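Local coordinates for protein chorismatase (Streptomyces hygroscopicus, PDB 4BPS) that catalyses the hydrolysis of chorismate to pyruvate and a dihydroxylated cyclohexadiene carboxylate, a step in making the immunosuppressant polyketides FK506 and FK520, at residues I15-P20 with T95-F100; G34-L39 with A78-E83. One frame throughout, in Å; residues are numbered along the deposited sequence.

Contact 1: I15-P20 with T95-F100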
ATOM      1  N   ILE A  15      27.319   2.042 -11.668  1.00 31.38           N
ATOM      2  CA  ILE A  15      26.827   3.031 -10.720  1.00 22.78           C
ATOM      3  C   ILE A  15      26.112   2.332  -9.546  1.00 18.78           C
ATOM      4  O   ILE A  15      25.277   1.440  -9.758  1.00 21.61           O
ATOM      5  CB  ILE A  15      25.900   4.044 -11.444  1.00 21.98           C
ATOM      6  CG1 ILE A  15      26.687   4.802 -12.532  1.00 24.07           C
ATOM      7  CG2 ILE A  15      25.293   5.018 -10.459  1.00 20.66           C
ATOM      8  CD1 ILE A  15      25.829   5.681 -13.443  1.00 25.14           C
ATOM      9  N   SER A  16      26.468   2.715  -8.314  1.00 15.28           N
ATOM     10  CA  SER A  16      25.883   2.110  -7.113  1.00 15.23           C
ATOM     11  C   SER A  16      24.395   2.507  -7.016  1.00 13.67           C
ATOM     12  O   SER A  16      24.063   3.709  -7.066  1.00 14.76           O
ATOM     13  CB  SER A  16      26.629   2.573  -5.851  1.00 18.88           C
ATOM     14  OG  SER A  16      28.012   2.231  -5.869  1.00 21.67           O
ATOM     15  N   VAL A  17      23.513   1.518  -6.894  1.00 12.64           N
ATOM     16  CA  VAL A  17      22.091   1.780  -6.789  1.00 11.90           C
ATOM     17  C   VAL A  17      21.482   0.845  -5.765  1.00 11.77           C
ATOM     18  O   VAL A  17      21.803  -0.348  -5.719  1.00 13.79           O
ATOM     19  CB  VAL A  17      21.383   1.632  -8.167  1.00 13.39           C
ATOM     20  CG1 VAL A  17      21.578   0.237  -8.740  1.00 15.57           C
ATOM     21  CG2 VAL A  17      19.911   1.960  -8.037  1.00 13.65           C
ATOM     22  N   THR A  18      20.574   1.391  -4.959  1.00  9.96           N
ATOM     23  CA  THR A  18      19.822   0.614  -3.969  1.00  9.53           C
ATOM     24  C   THR A  18      18.322   0.821  -4.207  1.00  8.31           C
ATOM     25  O   THR A  18      17.839   1.947  -4.306  1.00  8.54           O
ATOM     26  CB  THR A  18      20.196   1.069  -2.545  1.00 10.99           C
ATOM     27  OG1 THR A  18      21.613   0.975  -2.372  1.00 13.54           O
ATOM     28  CG2 THR A  18      19.476   0.224  -1.489  1.00 10.62           C
ATOM     29  N   ALA A  19      17.598  -0.287  -4.265  1.00  8.15           N
ATOM     30  CA  ALA A  19      16.143  -0.269  -4.456  1.00  7.64           C
ATOM     31  C   ALA A  19      15.441   0.075  -3.139  1.00  7.05           C
ATOM     32  O   ALA A  19      16.021  -0.063  -2.067  1.00  7.46           O
ATOM     33  CB  ALA A  19      15.683  -1.616  -4.966  1.00  8.05           C
ATOM     34  N   PRO A  20      14.199   0.584  -3.205  1.00  6.44           N
ATOM     35  CA  PRO A  20      13.545   1.056  -1.977  1.00  6.54           C
ATOM     36  C   PRO A  20      13.351  -0.032  -0.953  1.00  6.78           C
ATOM     37  O   PRO A  20      13.155  -1.209  -1.299  1.00  7.11           O
ATOM     38  CB  PRO A  20      12.196   1.587  -2.470  1.00  7.44           C
ATOM     39  CG  PRO A  20      12.459   1.938  -3.933  1.00  7.79           C
ATOM     40  CD  PRO A  20      13.394   0.864  -4.407  1.00  7.19           C
ATOM     41  N   THR A  95      15.790   9.533  -5.804  1.00  5.36           N
ATOM     42  CA  THR A  95      17.172   9.212  -6.131  1.00  5.33           C
ATOM     43  C   THR A  95      17.255   9.199  -7.652  1.00  5.44           C
ATOM     44  O   THR A  95      16.257   9.419  -8.326  1.00  6.33           O
ATOM     45  CB  THR A  95      17.577   7.859  -5.569  1.00  5.76           C
ATOM     46  OG1 THR A  95      16.828   6.839  -6.243  1.00  6.03           O
ATOM     47  CG2 THR A  95      17.344   7.801  -4.057  1.00  6.81           C
ATOM     48  N   ASP A  96      18.417   8.951  -8.252  1.00  6.21           N
ATOM     49  CA  ASP A  96      18.426   8.866  -9.700  1.00  7.51           C
ATOM     50  C   ASP A  96      17.558   7.722 -10.222  1.00  6.87           C
ATOM     51  O   ASP A  96      16.987   7.846 -11.317  1.00  8.84           O
ATOM     52  CB  ASP A  96      19.846   8.793 -10.241  1.00 10.08           C
ATOM     53  CG  ASP A  96      20.557  10.147 -10.164  1.00 13.59           C
ATOM     54  OD1 ASP A  96      19.890  11.208 -10.209  1.00 13.30           O
ATOM     55  OD2 ASP A  96      21.802  10.171 -10.085  1.00 18.53           O
ATOM     56  N   ALA A  97      17.370   6.663  -9.429  1.00  6.16           N
ATOM     57  CA  ALA A  97      16.639   5.482  -9.891  1.00  5.82           C
ATOM     58  C   ALA A  97      15.199   5.340  -9.394  1.00  5.37           C
ATOM     59  O   ALA A  97      14.418   4.626 -10.045  1.00  5.57           O
ATOM     60  CB  ALA A  97      17.421   4.219  -9.529  1.00  6.94           C
ATOM     61  N   TYR A  98      14.843   5.962  -8.259  1.00  5.02           N
ATOM     62  CA  TYR A  98      13.525   5.747  -7.652  1.00  5.27           C
ATOM     63  C   TYR A  98      12.935   7.049  -7.118  1.00  5.07           C
ATOM     64  O   TYR A  98      13.649   8.007  -6.823  1.00  6.01           O
ATOM     65  CB  TYR A  98      13.588   4.702  -6.520  1.00  5.83           C
ATOM     66  CG  TYR A  98      14.108   3.374  -7.005  1.00  6.26           C
ATOM     67  CD1 TYR A  98      13.283   2.500  -7.728  1.00  6.43           C
ATOM     68  CD2 TYR A  98      15.430   2.985  -6.786  1.00  7.16           C
ATOM     69  CE1 TYR A  98      13.789   1.283  -8.208  1.00  7.25           C
ATOM     70  CE2 TYR A  98      15.919   1.779  -7.266  1.00  7.65           C
ATOM     71  CZ  TYR A  98      15.093   0.929  -7.957  1.00  7.74           C
ATOM     72  OH  TYR A  98      15.546  -0.283  -8.450  1.00  8.92           O
ATOM     73  N   LEU A  99      11.612   7.054  -6.976  1.00  5.45           N
ATOM     74  CA  LEU A  99      10.839   8.225  -6.541  1.00  5.60           C
ATOM     75  C   LEU A  99       9.838   7.776  -5.466  1.00  5.30           C
ATOM     76  O   LEU A  99       9.205   6.721  -5.600  1.00  5.98           O
ATOM     77  CB  LEU A  99      10.075   8.770  -7.743  1.00  6.75           C
ATOM     78  CG  LEU A  99       9.051   9.887  -7.567  1.00  7.76           C
ATOM     79  CD1 LEU A  99       9.754  11.144  -7.178  1.00  8.47           C
ATOM     80  CD2 LEU A  99       8.218  10.111  -8.868  1.00  7.93           C
ATOM     81  N   PHE A 100       9.698   8.584  -4.416  1.00  5.10           N
ATOM     82  CA  PHE A 100       8.681   8.408  -3.374  1.00  5.31           C
ATOM     83  C   PHE A 100       7.818   9.659  -3.349  1.00  4.66           C
ATOM     84  O   PHE A 100       8.358  10.754  -3.326  1.00  5.63           O
ATOM     85  CB  PHE A 100       9.360   8.223  -2.013  1.00  5.73           C
ATOM     86  CG  PHE A 100       8.408   8.099  -0.855  1.00  6.79           C
ATOM     87  CD1 PHE A 100       7.803   6.896  -0.567  1.00  7.24           C
ATOM     88  CD2 PHE A 100       8.133   9.176  -0.035  1.00 10.03           C
ATOM     89  CE1 PHE A 100       6.930   6.773   0.522  1.00  8.03           C
ATOM     90  CE2 PHE A 100       7.261   9.047   1.046  1.00 11.19           C
ATOM     91  CZ  PHE A 100       6.662   7.851   1.308  1.00  9.23           C
TER
HETATM   92  O   HOH W   1      18.092   4.527  -5.447  1.00  8.16           O
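Pro20 lies over one face of the Tyr98 ring in a CH-pi contact. Its CD stands 3.5 Å from the centroid of the Tyr98 ring and 6° off the ring normal, and CG, a little off-centre, leans toward CG and CD1 of the tyrosine. The preceding residues follow the ring obliquely toward its phenol end: Ala19 CA approaches Tyr98 CE2 at 3.5 Å, and Ala19 CB rests 3.7 Å from Tyr98 OH. Farther out, Val17 chi1 of 59° tucks CG1 between the backbone N and the carbonyl carbon and leaves CG2 to meet Ala97 CB at 3.7 Å while also brushing Tyr98 CE2. A leucine in place of Tyr98 would probably leave the Pro20 methylenes without their flat partner and open a gap beside Ala19. One water adds a polar link, donating to Thr18 O and accepting from Thr95 OG1, each at 2.8 Å; it sits in the ring plane, at the edge of Tyr98. Thr95 OG1 in turn accepts from Ala97 N and from Tyr98 N, the latter at 3.0 Å, in an ST turn and ST motif that fix the loop just ahead of the tyrosine. With CG anti to the carbonyl carbon (chi1 -58°), Tyr98 sends its ring across to the N-terminal segment. The contact thus sets the lead-in to strand 21-25, an outermost strand of one mixed sheet, against the start of strand 98-105 in another; Leu232 of strand 229-232 touches both Pro20 and Tyr98, and strand 189-196, antiparallel to 98-105, adds Leu194 against Pro20 and Ala196 against Tyr98.

Contact 2: G34-L39 with A78-E83; sequences GDETVL and AQRPVE
A type I beta turn from Asp35 to Val38, leading into strand 38-44, packs against the loop that leaves the neighbouring antiparallel strand 72-77. Ala78 N donates to Thr37 O at 2.9 Å, with an N-H...O angle of 154°. The preceding carbonyl, Glu36 O, takes a CA-H...O contact from Arg80 CA at 3.3 Å and also touches Pro81 CD. Pro81 CG abuts Val38 O, while the two methyls of Leu39 divide, CD1 to Ala78 CB (3.9 Å) and CD2 to Pro81 CG. Within the turn, Asp35 forms an Asx turn: its OD1 accepts from Thr37 N and, at 2.6 Å, from Thr37 OG1, both arriving from the same face of the carboxylate. Two Thr37 donors thus hold Asp35 OD1, and the hydroxyl also bonds His77 ND1. On the exposed side, Glu36 and Arg80 carry opposite charges without a salt bridge, Glu36 OE1 lying 4.3 Å from Arg80 NE and the two planes turned 68° apart. Two waters join them instead. Both donate to Glu36 OE2 at 2.8 Å; one accepts from Arg80 N, the other from Arg80 NE, in the plane of the guanidinium at its edge.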
ATOM      1  N   GLY A  34      21.599   9.226  11.813  1.00 24.09           N
ATOM      2  CA  GLY A  34      21.747  10.152  10.693  1.00 21.77           C
ATOM      3  C   GLY A  34      21.754   9.511   9.312  1.00 20.49           C
ATOM      4  O   GLY A  34      22.639   9.753   8.494  1.00 23.10           O
ATOM      5  N   ASP A  35      20.734   8.729   9.025  1.00 16.51           N
ATOM      6  CA  ASP A  35      20.734   7.878   7.859  1.00 12.86           C
ATOM      7  C   ASP A  35      20.320   8.658   6.596  1.00 11.59           C
ATOM      8  O   ASP A  35      19.144   8.997   6.411  1.00 13.23           O
ATOM      9  CB  ASP A  35      19.754   6.740   8.145  1.00 12.61           C
ATOM     10  CG  ASP A  35      19.696   5.708   7.052  1.00 12.22           C
ATOM     11  OD1 ASP A  35      20.384   5.911   6.009  1.00 11.98           O
ATOM     12  OD2 ASP A  35      18.935   4.727   7.243  1.00 13.78           O
ATOM     13  N   GLU A  36      21.283   8.904   5.707  1.00  9.65           N
ATOM     14  CA  GLU A  36      21.049   9.725   4.517  1.00  8.39           C
ATOM     15  C   GLU A  36      20.101   9.040   3.531  1.00  7.93           C
ATOM     16  O   GLU A  36      19.688   9.674   2.564  1.00  7.98           O
ATOM     17  CB  GLU A  36      22.356  10.071   3.798  1.00  7.36           C
ATOM     18  CG  GLU A  36      23.035   8.894   3.175  1.00  6.96           C
ATOM     19  CD  GLU A  36      24.318   9.244   2.429  1.00  6.61           C
ATOM     20  OE1 GLU A  36      24.822  10.397   2.517  1.00  7.32           O
ATOM     21  OE2 GLU A  36      24.828   8.340   1.729  1.00  6.80           O
ATOM     22  N   THR A  37      19.778   7.768   3.748  1.00  8.17           N
ATOM     23  CA  THR A  37      18.972   7.035   2.779  1.00  7.97           C
ATOM     24  C   THR A  37      17.466   7.260   2.926  1.00  7.59           C
ATOM     25  O   THR A  37      16.692   6.718   2.135  1.00  7.34           O
ATOM     26  CB  THR A  37      19.237   5.514   2.889  1.00  8.90           C
ATOM     27  OG1 THR A  37      18.786   5.030   4.157  1.00  9.48           O
ATOM     28  CG2 THR A  37      20.730   5.182   2.696  1.00 10.46           C
ATOM     29  N   VAL A  38      17.030   8.046   3.905  1.00  8.13           N
ATOM     30  CA  VAL A  38      15.599   8.275   4.108  1.00  8.41           C
ATOM     31  C   VAL A  38      15.003   9.005   2.918  1.00  7.83           C
ATOM     32  O   VAL A  38      15.500  10.056   2.512  1.00  8.70           O
ATOM     33  CB  VAL A  38      15.356   9.079   5.412  1.00  9.13           C
ATOM     34  CG1 VAL A  38      13.911   9.513   5.538  1.00 10.31           C
ATOM     35  CG2 VAL A  38      15.732   8.254   6.633  1.00 10.23           C
ATOM     36  N   LEU A  39      13.929   8.438   2.378  1.00  7.29           N
ATOM     37  CA  LEU A  39      13.173   9.031   1.282  1.00  8.75           C
ATOM     38  C   LEU A  39      11.955   9.756   1.826  1.00 10.82           C
ATOM     39  O   LEU A  39      11.714  10.887   1.449  1.00 15.98           O
ATOM     40  CB  LEU A  39      12.691   7.969   0.298  1.00 12.35           C
ATOM     41  CG  LEU A  39      13.544   7.531  -0.860  1.00 15.22           C
ATOM     42  CD1 LEU A  39      12.869   6.368  -1.543  1.00 14.88           C
ATOM     43  CD2 LEU A  39      13.694   8.695  -1.853  1.00 15.55           C
ATOM     44  N   ALA A  78      16.096   4.505   0.279  1.00  6.42           N
ATOM     45  CA  ALA A  78      16.748   3.876  -0.873  1.00  7.14           C
ATOM     46  C   ALA A  78      18.233   4.191  -0.809  1.00  7.68           C
ATOM     47  O   ALA A  78      19.013   3.358  -0.371  1.00  9.26           O
ATOM     48  CB  ALA A  78      16.109   4.345  -2.194  1.00  7.77           C
ATOM     49  N   GLN A  79      18.604   5.377  -1.254  1.00  7.76           N
ATOM     50  CA  GLN A  79      19.931   5.920  -1.011  1.00  7.96           C
ATOM     51  C   GLN A  79      19.746   7.425  -0.926  1.00  7.31           C
ATOM     52  O   GLN A  79      18.613   7.909  -1.001  1.00  7.49           O
ATOM     53  CB  GLN A  79      20.928   5.498  -2.086  1.00  9.61           C
ATOM     54  CG  GLN A  79      20.662   6.004  -3.468  1.00 10.07           C
ATOM     55  CD  GLN A  79      21.438   5.194  -4.524  1.00 10.48           C
ATOM     56  OE1 GLN A  79      20.845   4.360  -5.223  1.00 11.27           O
ATOM     57  NE2 GLN A  79      22.731   5.466  -4.675  1.00 11.38           N
ATOM     58  N   ARG A  80      20.833   8.169  -0.736  1.00  7.04           N
ATOM     59  CA  ARG A  80      20.726   9.604  -0.562  1.00  7.57           C
ATOM     60  C   ARG A  80      19.866  10.246  -1.653  1.00  6.87           C
ATOM     61  O   ARG A  80      20.205  10.161  -2.819  1.00  6.92           O
ATOM     62  CB  ARG A  80      22.150  10.177  -0.606  1.00  8.82           C
ATOM     63  CG  ARG A  80      22.219  11.694  -0.539  1.00  9.84           C
ATOM     64  CD  ARG A  80      23.669  12.225  -0.534  1.00 11.81           C
ATOM     65  NE  ARG A  80      24.537  11.644  -1.577  1.00 14.52           N
ATOM     66  CZ  ARG A  80      24.570  12.051  -2.851  1.00 18.18           C
ATOM     67  NH1 ARG A  80      23.804  13.050  -3.257  1.00 19.54           N
ATOM     68  NH2 ARG A  80      25.399  11.480  -3.725  1.00 18.98           N
ATOM     69  N   PRO A  81      18.763  10.909  -1.283  1.00  6.70           N
ATOM     70  CA  PRO A  81      17.972  11.536  -2.341  1.00  6.52           C
ATOM     71  C   PRO A  81      18.748  12.671  -2.993  1.00  5.94           C
ATOM     72  O   PRO A  81      19.475  13.430  -2.329  1.00  7.19           O
ATOM     73  CB  PRO A  81      16.756  12.079  -1.594  1.00  8.92           C
ATOM     74  CG  PRO A  81      16.610  11.128  -0.408  1.00 11.27           C
ATOM     75  CD  PRO A  81      18.032  10.870  -0.003  1.00  8.97           C
ATOM     76  N   VAL A  82      18.543  12.808  -4.296  1.00  5.62           N
ATOM     77  CA  VAL A  82      19.239  13.819  -5.054  1.00  5.66           C
ATOM     78  C   VAL A  82      18.424  15.098  -5.245  1.00  5.64           C
ATOM     79  O   VAL A  82      19.005  16.156  -5.539  1.00  6.34           O
ATOM     80  CB  VAL A  82      19.687  13.277  -6.446  1.00  6.87           C
ATOM     81  CG1 VAL A  82      20.602  12.050  -6.237  1.00  8.50           C
ATOM     82  CG2 VAL A  82      18.523  12.964  -7.368  1.00  7.07           C
ATOM     83  N   GLU A  83      17.104  15.016  -5.094  1.00  5.80           N
ATOM     84  CA  GLU A  83      16.234  16.181  -5.247  1.00  5.96           C
ATOM     85  C   GLU A  83      14.914  15.871  -4.573  1.00  5.61           C
ATOM     86  O   GLU A  83      14.476  14.706  -4.595  1.00  5.68           O
ATOM     87  CB  GLU A  83      15.977  16.484  -6.727  1.00  6.25           C
ATOM     88  CG  GLU A  83      15.261  17.801  -6.959  1.00  6.46           C
ATOM     89  CD  GLU A  83      14.901  18.062  -8.417  1.00  6.85           C
ATOM     90  OE1 GLU A  83      14.741  17.107  -9.206  1.00  6.94           O
ATOM     91  OE2 GLU A  83      14.793  19.268  -8.779  1.00  7.67           O
TER
HETATM   92  O   HOH W   2      23.442   6.961  -0.219  1.00  7.56           O
HETATM   93  O   HOH W   3      26.277   9.626  -0.295  1.00  9.32           O

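Both contacts are partly buried, lie away from the ligand pocket, and lie on the same side of the chain's centre, their own centres about 9 Å apart; along the sequence contact 2 is nested within the loop closed by contact 1. Contact 1 is mainly apolar, its buried side set on an aromatic ring between the lead-in to strand 21-25 and strand 98-105. Contact 2, between strand 38-44 and the exit of strand 72-77, relies more on backbone carbonyls, and its exposed Glu36 and Arg80 are linked through water. Gln79 bridges them: its OE1 lies 3.0 Å from Thr18 N and its NE2 faces Ser16 O, both probable hydrogen bonds, while its carbonyl packs on Thr95.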